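Local structure of tungstate ABC transporter, periplasmic tungstate-binding protein (Geobacter sulfurreducens, 3LR1) at residues Asp17-Glu29 / Tyr223-Tyr236. The protein probably captures tungstate in the periplasm and delivers it to the membrane part of an ABC transporter. Numbering follows the deposited sequence.
Sequences DSGLLKVLLPPFE and YVTGPEGLKIISDY
Leu24 fits as a knob into a hole formed by Gly229, Ile232 and Ile233 of helix 227-235 and completed by Val224, at the end of helix 214-224, in a lobe of the periplasmic binding protein fold. Helical segments 20-29 and 227-235 pack nearly antiparallel (160°), their axes coming within 9.6 Å, and the knob is the tightly packed, buried part. Leu24 CD1 lies 3.8 Å from Gly229 O and also meets Ile233 CG1, while CD2 turns to Val224 CG2. Leu20 CD1 continues the apolar row to Ile233 and Tyr236. Tyr223 closes one end. Phe28 CB sits over one face of its ring, 4.0 Å from the centroid, with the two ring planes inclined at 40°. The Tyr223 hydroxyl donates to Leu24 O (OH to O, 2.7 Å) in the carbonyl plane. Phe28 N stands 4.5 Å from Leu24 O in the turn kinked at Pro26 and Pro27, and the hydroxyl supplies a bond in its place. A phenylalanine in place of Tyr223 would probably keep the packing on Phe28 but leave the Leu24 carbonyl without this donor. The other side faces solvent: Val23 CG1 still packs closely on Ile232 CG2, and Pro27 CB lies by Glu228 OE2 and against the hydroxyl end of Tyr223. At the chain terminus Tyr236 reaches back, its CG anti to the backbone N (chi1 -177°), and Leu20 CA lies over one ring face. The side chain of Ser18, about 10 Å from a bound tungsten ion, bonds through OG to Tyr83, while Ser18 O accepts from Tyr236 OH at 2.6 Å, on a lone pair.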
ATOM      1  N   ASP A  17      -6.241   4.634   3.839  1.00 24.44           N
ATOM      2  CA  ASP A  17      -7.246   3.811   4.564  1.00 24.89           C
ATOM      3  C   ASP A  17      -6.654   3.181   5.823  1.00 24.68           C
ATOM      4  O   ASP A  17      -7.325   2.991   6.829  1.00 25.65           O
ATOM      5  CB  ASP A  17      -7.857   2.695   3.649  1.00 25.07           C
ATOM      6  CG  ASP A  17      -8.867   3.233   2.635  1.00 27.29           C
ATOM      7  OD1 ASP A  17      -9.349   4.405   2.841  1.00 26.60           O
ATOM      8  OD2 ASP A  17      -9.172   2.468   1.645  1.00 27.52           O
ATOM      9  N   SER A  18      -5.376   2.862   5.788  1.00 24.15           N
ATOM     10  CA  SER A  18      -4.774   2.233   6.924  1.00 23.89           C
ATOM     11  C   SER A  18      -4.814   3.127   8.134  1.00 23.56           C
ATOM     12  O   SER A  18      -4.832   2.627   9.251  1.00 23.15           O
ATOM     13  CB  SER A  18      -3.373   1.805   6.558  1.00 24.93           C
ATOM     14  OG  SER A  18      -2.602   1.795   7.691  1.00 33.24           O
ATOM     15  N   GLY A  19      -4.854   4.456   7.944  1.00 22.61           N
ATOM     16  CA  GLY A  19      -4.896   5.378   9.126  1.00 20.66           C
ATOM     17  C   GLY A  19      -3.543   5.762   9.745  1.00 19.66           C
ATOM     18  O   GLY A  19      -3.460   6.591  10.692  1.00 20.06           O
ATOM     19  N   LEU A  20      -2.465   5.190   9.234  1.00 18.02           N
ATOM     20  CA  LEU A  20      -1.137   5.492   9.758  1.00 17.11           C
ATOM     21  C   LEU A  20      -0.832   6.979   9.729  1.00 17.28           C
ATOM     22  O   LEU A  20      -0.288   7.529  10.720  1.00 16.90           O
ATOM     23  CB  LEU A  20      -0.059   4.775   8.954  1.00 16.32           C
ATOM     24  CG  LEU A  20       1.415   5.088   9.210  1.00 16.00           C
ATOM     25  CD1 LEU A  20       1.782   4.795  10.610  1.00 14.53           C
ATOM     26  CD2 LEU A  20       2.318   4.300   8.268  1.00 18.84           C
ATOM     27  N   LEU A  21      -1.122   7.604   8.598  1.00 18.16           N
ATOM     28  CA  LEU A  21      -0.751   9.011   8.403  1.00 19.97           C
ATOM     29  C   LEU A  21      -1.392   9.957   9.406  1.00 20.31           C
ATOM     30  O   LEU A  21      -0.775  10.910   9.789  1.00 21.38           O
ATOM     31  CB  LEU A  21      -1.024   9.445   6.955  1.00 20.61           C
ATOM     32  CG  LEU A  21      -0.170   8.687   5.921  1.00 18.81           C
ATOM     33  CD1 LEU A  21      -0.553   9.138   4.486  1.00 22.04           C
ATOM     34  CD2 LEU A  21       1.320   8.761   6.184  1.00 19.19           C
ATOM     35  N   LYS A  22      -2.611   9.667   9.874  1.00 21.15           N
ATOM     36  CA  LYS A  22      -3.275  10.451  10.856  1.00 22.77           C
ATOM     37  C   LYS A  22      -2.525  10.524  12.204  1.00 22.21           C
ATOM     38  O   LYS A  22      -2.596  11.505  12.884  1.00 23.18           O
ATOM     39  CB  LYS A  22      -4.732   9.954  11.017  1.00 25.49           C
ATOM     40  CG  LYS A  22      -5.663  11.038  11.492  1.00 29.99           C
ATOM     41  CD  LYS A  22      -7.162  10.608  11.298  1.00 37.24           C
ATOM     42  CE  LYS A  22      -7.417   9.123  11.706  1.00 41.46           C
ATOM     43  NZ  LYS A  22      -6.849   8.691  13.049  1.00 44.43           N
ATOM     44  N   VAL A  23      -1.742   9.518  12.526  1.00 20.66           N
ATOM     45  CA  VAL A  23      -0.935   9.433  13.734  1.00 20.33           C
ATOM     46  C   VAL A  23       0.543   9.851  13.465  1.00 17.99           C
ATOM     47  O   VAL A  23       1.165  10.534  14.263  1.00 16.24           O
ATOM     48  CB  VAL A  23      -1.025   7.994  14.287  1.00 21.48           C
ATOM     49  CG1 VAL A  23      -0.177   7.838  15.507  1.00 23.09           C
ATOM     50  CG2 VAL A  23      -2.527   7.633  14.635  1.00 22.98           C
ATOM     51  N   LEU A  24       1.078   9.502  12.299  1.00 16.96           N
ATOM     52  CA  LEU A  24       2.464   9.778  11.966  1.00 16.26           C
ATOM     53  C   LEU A  24       2.734  11.262  11.706  1.00 14.70           C
ATOM     54  O   LEU A  24       3.809  11.774  12.082  1.00 15.06           O
ATOM     55  CB  LEU A  24       2.868   8.955  10.719  1.00 16.36           C
ATOM     56  CG  LEU A  24       4.322   8.977  10.267  1.00 16.14           C
ATOM     57  CD1 LEU A  24       5.311   8.474  11.335  1.00 14.94           C
ATOM     58  CD2 LEU A  24       4.441   8.140   9.026  1.00 15.84           C
ATOM     59  N   LEU A  25       1.823  11.955  11.015  1.00 14.05           N
ATOM     60  CA  LEU A  25       2.099  13.313  10.585  1.00 12.80           C
ATOM     61  C   LEU A  25       2.008  14.456  11.648  1.00 13.68           C
ATOM     62  O   LEU A  25       2.773  15.387  11.587  1.00 13.31           O
ATOM     63  CB  LEU A  25       1.290  13.671   9.318  1.00 13.28           C
ATOM     64  CG  LEU A  25       1.554  12.785   8.095  1.00 14.83           C
ATOM     65  CD1 LEU A  25       0.530  13.125   6.886  1.00 18.66           C
ATOM     66  CD2 LEU A  25       2.987  12.934   7.659  1.00 15.17           C
ATOM     67  N   PRO A  26       1.060  14.417  12.590  1.00 14.63           N
ATOM     68  CA  PRO A  26       0.961  15.568  13.498  1.00 14.52           C
ATOM     69  C   PRO A  26       2.203  16.017  14.277  1.00 13.99           C
ATOM     70  O   PRO A  26       2.450  17.251  14.378  1.00 12.89           O
ATOM     71  CB  PRO A  26      -0.210  15.215  14.387  1.00 16.63           C
ATOM     72  CG  PRO A  26      -1.124  14.409  13.474  1.00 15.40           C
ATOM     73  CD  PRO A  26      -0.118  13.535  12.699  1.00 15.70           C
ATOM     74  N   PRO A  27       2.999  15.086  14.809  1.00 13.83           N
ATOM     75  CA  PRO A  27       4.227  15.573  15.443  1.00 13.27           C
ATOM     76  C   PRO A  27       5.160  16.304  14.512  1.00 11.68           C
ATOM     77  O   PRO A  27       5.767  17.264  14.925  1.00 10.82           O
ATOM     78  CB  PRO A  27       4.883  14.313  15.933  1.00 15.98           C
ATOM     79  CG  PRO A  27       3.712  13.289  15.993  1.00 15.59           C
ATOM     80  CD  PRO A  27       2.908  13.605  14.836  1.00 14.00           C
ATOM     81  N   PHE A  28       5.257  15.862  13.254  1.00 12.09           N
ATOM     82  CA  PHE A  28       6.033  16.583  12.217  1.00 11.53           C
ATOM     83  C   PHE A  28       5.422  17.942  11.935  1.00 10.99           C
ATOM     84  O   PHE A  28       6.146  18.953  11.828  1.00 10.39           O
ATOM     85  CB  PHE A  28       6.119  15.757  10.945  1.00 13.07           C
ATOM     86  CG  PHE A  28       6.842  16.420   9.827  1.00 12.96           C
ATOM     87  CD1 PHE A  28       8.210  16.418   9.830  1.00 12.33           C
ATOM     88  CD2 PHE A  28       6.137  17.143   8.824  1.00 13.98           C
ATOM     89  CE1 PHE A  28       8.933  17.105   8.821  1.00 12.64           C
ATOM     90  CE2 PHE A  28       6.803  17.791   7.781  1.00 15.72           C
ATOM     91  CZ  PHE A  28       8.199  17.787   7.766  1.00 15.71           C
ATOM     92  N   GLU A  29       4.102  17.989  11.789  1.00 10.68           N
ATOM     93  CA  GLU A  29       3.418  19.264  11.534  1.00 12.27           C
ATOM     94  C   GLU A  29       3.665  20.273  12.645  1.00 11.29           C
ATOM     95  O   GLU A  29       3.971  21.451  12.391  1.00 10.72           O
ATOM     96  CB  GLU A  29       1.928  19.031  11.297  1.00 12.26           C
ATOM     97  CG  GLU A  29       1.645  18.224   9.989  1.00 15.55           C
ATOM     98  CD  GLU A  29       0.180  17.791   9.805  1.00 16.73           C
ATOM     99  OE1 GLU A  29      -0.436  17.256  10.775  1.00 20.90           O
ATOM    100  OE2 GLU A  29      -0.349  17.982   8.686  1.00 16.10           O
ATOM    101  N   TYR A 223      12.313  12.415   9.332  1.00 17.62           N
ATOM    102  CA  TYR A 223      11.388  12.218  10.434  1.00 16.78           C
ATOM    103  C   TYR A 223      10.789  10.842  10.428  1.00 15.49           C
ATOM    104  O   TYR A 223      10.818  10.152  11.445  1.00 15.72           O
ATOM    105  CB  TYR A 223      10.316  13.330  10.509  1.00 15.72           C
ATOM    106  CG  TYR A 223       9.152  12.916  11.407  1.00 17.29           C
ATOM    107  CD1 TYR A 223       9.226  12.973  12.799  1.00 20.11           C
ATOM    108  CD2 TYR A 223       7.989  12.472  10.846  1.00 16.36           C
ATOM    109  CE1 TYR A 223       8.122  12.583  13.598  1.00 18.98           C
ATOM    110  CE2 TYR A 223       6.913  12.067  11.630  1.00 17.64           C
ATOM    111  CZ  TYR A 223       6.995  12.119  12.975  1.00 17.43           C
ATOM    112  OH  TYR A 223       5.950  11.675  13.673  1.00 17.03           O
ATOM    113  N   VAL A 224      10.202  10.471   9.309  1.00 15.47           N
ATOM    114  CA  VAL A 224       9.550   9.199   9.118  1.00 16.14           C
ATOM    115  C   VAL A 224      10.533   8.056   9.335  1.00 17.40           C
ATOM    116  O   VAL A 224      10.189   7.099   9.905  1.00 19.08           O
ATOM    117  CB  VAL A 224       8.855   9.164   7.729  1.00 15.16           C
ATOM    118  CG1 VAL A 224       8.372   7.842   7.426  1.00 19.50           C
ATOM    119  CG2 VAL A 224       7.682  10.230   7.661  1.00 15.16           C
ATOM    120  N   THR A 225      11.777   8.183   8.927  1.00 19.38           N
ATOM    121  CA  THR A 225      12.778   7.126   9.144  1.00 20.65           C
ATOM    122  C   THR A 225      13.579   7.310  10.421  1.00 20.85           C
ATOM    123  O   THR A 225      14.529   6.556  10.711  1.00 20.58           O
ATOM    124  CB  THR A 225      13.740   7.081   7.938  1.00 20.99           C
ATOM    125  OG1 THR A 225      14.410   8.355   7.786  1.00 20.70           O
ATOM    126  CG2 THR A 225      12.948   6.722   6.667  1.00 20.19           C
ATOM    127  N   GLY A 226      13.271   8.360  11.165  1.00 21.77           N
ATOM    128  CA  GLY A 226      13.936   8.591  12.450  1.00 22.16           C
ATOM    129  C   GLY A 226      13.295   7.880  13.609  1.00 22.75           C
ATOM    130  O   GLY A 226      12.252   7.226  13.467  1.00 22.85           O
ATOM    131  N   PRO A 227      13.914   7.983  14.788  1.00 23.55           N
ATOM    132  CA  PRO A 227      13.401   7.217  15.906  1.00 24.15           C
ATOM    133  C   PRO A 227      11.926   7.504  16.254  1.00 23.19           C
ATOM    134  O   PRO A 227      11.218   6.571  16.621  1.00 22.88           O
ATOM    135  CB  PRO A 227      14.355   7.588  17.095  1.00 25.51           C
ATOM    136  CG  PRO A 227      15.396   8.471  16.557  1.00 25.09           C
ATOM    137  CD  PRO A 227      14.992   8.903  15.166  1.00 24.35           C
ATOM    138  N   GLU A 228      11.472   8.756  16.160  1.00 22.64           N
ATOM    139  CA  GLU A 228      10.092   9.079  16.566  1.00 22.60           C
ATOM    140  C   GLU A 228       9.151   8.483  15.559  1.00 21.33           C
ATOM    141  O   GLU A 228       8.189   7.823  15.933  1.00 21.71           O
ATOM    142  CB  GLU A 228       9.822  10.573  16.676  1.00 23.06           C
ATOM    143  CG  GLU A 228       8.442  10.823  17.284  1.00 26.75           C
ATOM    144  CD  GLU A 228       8.125  12.287  17.463  1.00 30.98           C
ATOM    145  OE1 GLU A 228       8.980  13.156  17.080  1.00 32.67           O
ATOM    146  OE2 GLU A 228       7.020  12.541  18.021  1.00 29.81           O
ATOM    147  N   GLY A 229       9.480   8.662  14.280  1.00 21.19           N
ATOM    148  CA  GLY A 229       8.687   8.122  13.191  1.00 20.27           C
ATOM    149  C   GLY A 229       8.603   6.608  13.260  1.00 19.91           C
ATOM    150  O   GLY A 229       7.507   6.014  13.180  1.00 18.02           O
ATOM    151  N   LEU A 230       9.750   5.960  13.441  1.00 20.60           N
ATOM    152  CA  LEU A 230       9.766   4.505  13.510  1.00 21.79           C
ATOM    153  C   LEU A 230       8.946   3.975  14.672  1.00 22.12           C
ATOM    154  O   LEU A 230       8.237   2.991  14.529  1.00 23.24           O
ATOM    155  CB  LEU A 230      11.181   3.981  13.635  1.00 23.30           C
ATOM    156  CG  LEU A 230      12.103   4.154  12.428  1.00 24.27           C
ATOM    157  CD1 LEU A 230      13.591   3.814  12.836  1.00 28.40           C
ATOM    158  CD2 LEU A 230      11.593   3.212  11.357  1.00 27.60           C
ATOM    159  N   LYS A 231       9.000   4.644  15.811  1.00 23.34           N
ATOM    160  CA  LYS A 231       8.242   4.225  16.953  1.00 24.15           C
ATOM    161  C   LYS A 231       6.751   4.306  16.698  1.00 22.99           C
ATOM    162  O   LYS A 231       6.005   3.431  17.087  1.00 23.36           O
ATOM    163  CB  LYS A 231       8.603   5.042  18.197  1.00 24.71           C
ATOM    164  CG  LYS A 231       8.044   4.389  19.423  1.00 30.32           C
ATOM    165  CD  LYS A 231       8.421   5.176  20.679  1.00 34.34           C
ATOM    166  CE  LYS A 231       7.410   4.963  21.827  1.00 37.91           C
ATOM    167  NZ  LYS A 231       6.986   6.299  22.441  1.00 41.23           N
ATOM    168  N   ILE A 232       6.299   5.350  16.025  1.00 22.20           N
ATOM    169  CA  ILE A 232       4.897   5.443  15.716  1.00 22.37           C
ATOM    170  C   ILE A 232       4.495   4.319  14.763  1.00 23.07           C
ATOM    171  O   ILE A 232       3.431   3.692  14.933  1.00 21.88           O
ATOM    172  CB  ILE A 232       4.551   6.817  15.064  1.00 22.45           C
ATOM    173  CG1 ILE A 232       4.650   7.908  16.149  1.00 22.85           C
ATOM    174  CG2 ILE A 232       3.148   6.728  14.399  1.00 21.01           C
ATOM    175  CD1 ILE A 232       4.549   9.361  15.644  1.00 22.03           C
ATOM    176  N   ILE A 233       5.353   4.074  13.764  1.00 22.77           N
ATOM    177  CA  ILE A 233       5.033   3.074  12.738  1.00 24.81           C
ATOM    178  C   ILE A 233       5.013   1.700  13.376  1.00 27.50           C
ATOM    179  O   ILE A 233       4.143   0.883  13.061  1.00 28.30           O
ATOM    180  CB  ILE A 233       6.024   3.150  11.544  1.00 24.24           C
ATOM    181  CG1 ILE A 233       5.830   4.496  10.812  1.00 21.18           C
ATOM    182  CG2 ILE A 233       5.880   1.944  10.586  1.00 25.51           C
ATOM    183  CD1 ILE A 233       7.006   4.828   9.892  1.00 20.88           C
ATOM    184  N   SER A 234       5.959   1.439  14.274  1.00 30.63           N
ATOM    185  CA  SER A 234       6.006   0.115  14.924  1.00 32.95           C
ATOM    186  C   SER A 234       4.912  -0.059  15.978  1.00 33.42           C
ATOM    187  O   SER A 234       4.473  -1.181  16.183  1.00 34.88           O
ATOM    188  CB  SER A 234       7.367  -0.164  15.555  1.00 33.34           C
ATOM    189  OG  SER A 234       7.449   0.584  16.746  1.00 37.13           O
ATOM    190  N   ASP A 235       4.467   1.036  16.620  1.00 34.32           N
ATOM    191  CA  ASP A 235       3.376   1.004  17.641  1.00 34.21           C
ATOM    192  C   ASP A 235       1.983   0.965  17.003  1.00 33.43           C
ATOM    193  O   ASP A 235       1.023   0.651  17.651  1.00 33.84           O
ATOM    194  CB  ASP A 235       3.403   2.259  18.536  1.00 35.19           C
ATOM    195  CG  ASP A 235       4.470   2.205  19.642  1.00 37.84           C
ATOM    196  OD1 ASP A 235       5.348   1.325  19.585  1.00 39.58           O
ATOM    197  OD2 ASP A 235       4.422   3.082  20.560  1.00 42.58           O
ATOM    198  N   TYR A 236       1.896   1.291  15.723  1.00 31.87           N
ATOM    199  CA  TYR A 236       0.621   1.606  15.109  1.00 31.15           C
ATOM    200  C   TYR A 236      -0.295   0.371  15.024  1.00 32.18           C
ATOM    201  O   TYR A 236       0.105  -0.667  14.454  1.00 33.11           O
ATOM    202  CB  TYR A 236       0.821   2.230  13.713  1.00 30.16           C
ATOM    203  CG  TYR A 236      -0.494   2.600  13.139  1.00 26.12           C
ATOM    204  CD1 TYR A 236      -1.300   3.503  13.797  1.00 25.73           C
ATOM    205  CD2 TYR A 236      -0.993   1.990  11.989  1.00 23.25           C
ATOM    206  CE1 TYR A 236      -2.597   3.813  13.333  1.00 25.00           C
ATOM    207  CE2 TYR A 236      -2.234   2.332  11.504  1.00 22.31           C
ATOM    208  CZ  TYR A 236      -3.058   3.220  12.176  1.00 21.85           C
ATOM    209  OH  TYR A 236      -4.336   3.553  11.644  1.00 21.68           O
TER